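Local coordinates for Pcza361.24 (Amycolatopsis orientalis, PDB 3G2M), which probably transfers a methyl group from S-adenosyl-L-methionine to a nitrogen of glycopeptide antibiotics during their biosynthesis, at residues F75-L89 with F145-S157. Numbering follows the deposited sequence.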
# COMPACT_ATOMS: atom_id res chain seq x y z
N PHE A 75 7.24 14.28 20.10
CA PHE A 75 8.06 13.14 20.49
C PHE A 75 8.54 13.31 21.93
O PHE A 75 8.40 12.39 22.74
CB PHE A 75 9.23 12.94 19.53
CG PHE A 75 8.87 12.17 18.27
CD1 PHE A 75 8.59 10.81 18.33
CD2 PHE A 75 8.84 12.81 17.04
CE1 PHE A 75 8.26 10.09 17.17
CE2 PHE A 75 8.51 12.10 15.87
CZ PHE A 75 8.23 10.74 15.94
N ALA A 76 9.08 14.48 22.25
CA ALA A 76 9.55 14.80 23.60
C ALA A 76 8.43 14.70 24.64
O ALA A 76 8.62 14.13 25.71
CB ALA A 76 10.19 16.17 23.64
N THR A 77 7.26 15.26 24.31
CA THR A 77 6.09 15.24 25.19
C THR A 77 5.64 13.82 25.53
O THR A 77 5.34 13.52 26.69
CB THR A 77 4.91 16.03 24.56
OG1 THR A 77 5.29 17.40 24.39
CG2 THR A 77 3.66 15.96 25.43
N ARG A 78 5.62 12.96 24.52
CA ARG A 78 5.10 11.60 24.66
C ARG A 78 6.09 10.62 25.28
O ARG A 78 5.69 9.59 25.84
CB ARG A 78 4.58 11.06 23.32
CG ARG A 78 3.40 11.85 22.75
CD ARG A 78 2.17 11.73 23.63
NE ARG A 78 1.41 12.97 23.66
CZ ARG A 78 0.46 13.26 24.55
NH1 ARG A 78 0.14 12.38 25.50
NH2 ARG A 78 -0.16 14.43 24.50
N THR A 79 7.39 10.93 25.19
CA THR A 79 8.43 10.09 25.77
C THR A 79 8.41 10.12 27.29
O THR A 79 8.44 9.07 27.94
CB THR A 79 9.84 10.50 25.30
OG1 THR A 79 9.98 11.93 25.40
CG2 THR A 79 10.10 10.05 23.87
N GLY A 80 8.34 11.33 27.85
CA GLY A 80 8.36 11.53 29.30
C GLY A 80 9.77 11.80 29.78
O GLY A 80 10.27 12.92 29.61
N PRO A 81 10.43 10.78 30.37
CA PRO A 81 11.78 10.76 30.95
C PRO A 81 12.70 11.97 30.61
O PRO A 81 12.47 13.03 31.20
CB PRO A 81 12.31 9.39 30.48
CG PRO A 81 11.05 8.53 30.30
CD PRO A 81 9.84 9.43 30.49
N VAL A 82 13.72 11.86 29.75
CA VAL A 82 14.26 10.64 29.15
C VAL A 82 15.53 10.22 29.90
O VAL A 82 16.44 11.02 30.09
CB VAL A 82 14.56 10.85 27.64
CG1 VAL A 82 15.37 9.68 27.06
CG2 VAL A 82 13.27 11.04 26.85
N SER A 83 15.56 8.97 30.35
CA SER A 83 16.74 8.42 31.02
C SER A 83 17.47 7.47 30.07
O SER A 83 17.16 6.27 30.01
N GLY A 84 18.43 8.01 29.33
CA GLY A 84 19.25 7.21 28.42
C GLY A 84 19.20 7.65 26.96
O GLY A 84 18.35 8.45 26.57
N PRO A 85 20.14 7.13 26.14
CA PRO A 85 20.23 7.36 24.70
C PRO A 85 18.97 6.98 23.91
O PRO A 85 18.26 6.03 24.27
CB PRO A 85 21.40 6.46 24.28
CG PRO A 85 22.25 6.38 25.52
CD PRO A 85 21.25 6.28 26.62
N VAL A 86 18.72 7.73 22.85
CA VAL A 86 17.58 7.51 21.95
C VAL A 86 18.10 7.10 20.58
O VAL A 86 19.04 7.69 20.07
CB VAL A 86 16.70 8.79 21.83
CG1 VAL A 86 15.53 8.58 20.87
CG2 VAL A 86 16.18 9.22 23.21
N LEU A 87 17.49 6.07 19.98
CA LEU A 87 17.81 5.70 18.62
C LEU A 87 16.82 6.36 17.66
O LEU A 87 15.62 6.12 17.76
CB LEU A 87 17.81 4.18 18.46
CG LEU A 87 18.04 3.59 17.07
CD1 LEU A 87 19.43 3.97 16.52
CD2 LEU A 87 17.87 2.09 17.11
N GLU A 88 17.31 7.20 16.76
CA GLU A 88 16.46 7.79 15.73
C GLU A 88 16.72 7.12 14.38
O GLU A 88 17.84 7.17 13.86
CB GLU A 88 16.65 9.31 15.62
CG GLU A 88 15.71 9.96 14.62
CD GLU A 88 16.07 11.40 14.28
OE1 GLU A 88 16.94 11.98 14.95
OE2 GLU A 88 15.46 11.95 13.34
N LEU A 89 15.69 6.50 13.83
CA LEU A 89 15.80 5.76 12.57
C LEU A 89 15.55 6.68 11.39
O LEU A 89 14.62 7.49 11.42
CB LEU A 89 14.82 4.58 12.52
CG LEU A 89 14.86 3.61 13.70
CD1 LEU A 89 13.68 2.64 13.67
CD2 LEU A 89 16.19 2.85 13.76
N PHE A 145 18.42 -3.38 10.38
CA PHE A 145 19.63 -2.87 11.04
C PHE A 145 19.96 -3.70 12.27
O PHE A 145 19.11 -4.41 12.81
CB PHE A 145 19.48 -1.38 11.42
CG PHE A 145 18.37 -1.10 12.39
CD1 PHE A 145 18.63 -1.00 13.76
CD2 PHE A 145 17.05 -0.93 11.95
CE1 PHE A 145 17.61 -0.75 14.66
CE2 PHE A 145 16.03 -0.68 12.85
CZ PHE A 145 16.30 -0.60 14.21
N ALA A 146 21.22 -3.60 12.71
CA ALA A 146 21.70 -4.35 13.85
C ALA A 146 22.87 -3.59 14.46
O ALA A 146 23.88 -3.36 13.80
CB ALA A 146 22.15 -5.74 13.40
N LEU A 147 22.70 -3.19 15.71
CA LEU A 147 23.73 -2.46 16.45
C LEU A 147 24.13 -3.24 17.68
O LEU A 147 23.38 -4.10 18.15
CB LEU A 147 23.20 -1.09 16.88
CG LEU A 147 22.63 -0.21 15.77
CD1 LEU A 147 21.99 1.04 16.33
CD2 LEU A 147 23.71 0.13 14.76
N ASP A 148 25.32 -2.93 18.20
CA ASP A 148 25.81 -3.51 19.44
C ASP A 148 25.35 -2.65 20.63
O ASP A 148 26.13 -2.32 21.53
CB ASP A 148 27.34 -3.64 19.39
CG ASP A 148 27.90 -4.46 20.54
OD1 ASP A 148 27.16 -5.29 21.11
OD2 ASP A 148 29.09 -4.25 20.87
N LYS A 149 24.07 -2.29 20.61
CA LYS A 149 23.48 -1.42 21.62
C LYS A 149 21.96 -1.60 21.64
O LYS A 149 21.35 -1.84 20.60
CB LYS A 149 23.84 0.04 21.32
CG LYS A 149 23.53 1.02 22.45
CD LYS A 149 24.35 2.30 22.31
CE LYS A 149 23.94 3.33 23.36
NZ LYS A 149 24.85 4.51 23.37
N ARG A 150 21.37 -1.50 22.83
CA ARG A 150 19.91 -1.41 22.96
C ARG A 150 19.55 -0.05 23.56
O ARG A 150 20.40 0.63 24.12
CB ARG A 150 19.34 -2.57 23.78
CG ARG A 150 19.39 -3.89 23.04
CD ARG A 150 18.68 -5.03 23.78
NE ARG A 150 19.28 -6.31 23.41
CZ ARG A 150 18.68 -7.28 22.73
NH1 ARG A 150 17.42 -7.16 22.33
NH2 ARG A 150 19.35 -8.39 22.45
N PHE A 151 18.29 0.35 23.41
CA PHE A 151 17.87 1.72 23.75
C PHE A 151 16.56 1.73 24.51
O PHE A 151 15.70 0.87 24.31
CB PHE A 151 17.73 2.56 22.47
CG PHE A 151 18.97 2.65 21.64
CD1 PHE A 151 19.78 3.78 21.70
CD2 PHE A 151 19.33 1.62 20.78
CE1 PHE A 151 20.93 3.87 20.93
CE2 PHE A 151 20.48 1.70 20.01
CZ PHE A 151 21.28 2.84 20.08
N GLY A 152 16.39 2.72 25.38
CA GLY A 152 15.14 2.89 26.11
C GLY A 152 14.06 3.52 25.25
O GLY A 152 12.87 3.39 25.55
N THR A 153 14.48 4.21 24.19
CA THR A 153 13.59 4.92 23.27
C THR A 153 14.08 4.77 21.83
O THR A 153 15.26 4.98 21.55
CB THR A 153 13.51 6.44 23.60
OG1 THR A 153 13.25 6.62 24.99
CG2 THR A 153 12.41 7.13 22.79
N VAL A 154 13.17 4.38 20.94
CA VAL A 154 13.45 4.34 19.50
C VAL A 154 12.35 5.14 18.78
O VAL A 154 11.17 4.95 19.04
CB VAL A 154 13.52 2.88 18.95
CG1 VAL A 154 13.74 2.89 17.43
CG2 VAL A 154 14.62 2.08 19.63
N VAL A 155 12.76 6.04 17.89
CA VAL A 155 11.81 6.93 17.20
C VAL A 155 11.93 6.85 15.67
O VAL A 155 13.02 6.63 15.13
CB VAL A 155 11.90 8.42 17.68
CG1 VAL A 155 11.60 8.54 19.17
CG2 VAL A 155 13.25 9.04 17.38
N ILE A 156 10.80 7.03 14.99
CA ILE A 156 10.79 7.12 13.53
C ILE A 156 9.73 8.12 13.07
O ILE A 156 8.63 8.18 13.63
CB ILE A 156 10.61 5.71 12.85
CG1 ILE A 156 10.92 5.78 11.35
CG2 ILE A 156 9.22 5.12 13.11
CD1 ILE A 156 11.03 4.41 10.69
N SER A 157 10.08 8.91 12.06
CA SER A 157 9.19 9.94 11.55
C SER A 157 8.31 9.42 10.42
O SER A 157 8.70 8.49 9.69
CB SER A 157 10.01 11.14 11.08
OG SER A 157 9.18 12.25 10.79
O HOH W 1 15.89 6.30 26.15
O HOH W 2 18.59 4.19 26.36
O HOH W 3 12.61 9.10 10.67
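Strands 86-89 and 153-156 run parallel, their short axes 4.7 Å apart and inclined by 20°. Leu87 sits between two partners, as parallel pairing requires: its N donates to Thr153 O (2.9 Å), its O accepts from Val155 N, and Leu89 N then reaches Val155 O in a nearly straight bond (178° at the hydrogen). At either end of this pairing water takes over, one molecule linking Pro85 O to Gly152 N and another Leu89 O to Ser157 N. These are neighbouring central strands of the Rossmann-like methyltransferase sheet, in the order 3-2-1-4-5-7-6, and Ser157, just past the second strand, binds S-adenosyl-L-methionine. On the face bearing Leu87 and Leu89, two rings from segment 145-157 pack against the leucines, beside Val154. Leu87 CB stands 3.6 Å from the Phe151 ring centroid, only 8° off its normal, while CD1 meets Leu147 CD1 tip to tip. Leu89 CD2 lies over a face of Phe145, 3.5 Å from its CZ; helix 166-179 also touches both residues. On the other face the end of helix 69-79 reaches the strand through two side chains: Phe75, whose CD1 approaches Val155 CG1 at 3.9 Å and whose ring edge meets Ile156 O, and Thr79, whose CG2 meets Thr153 CG2.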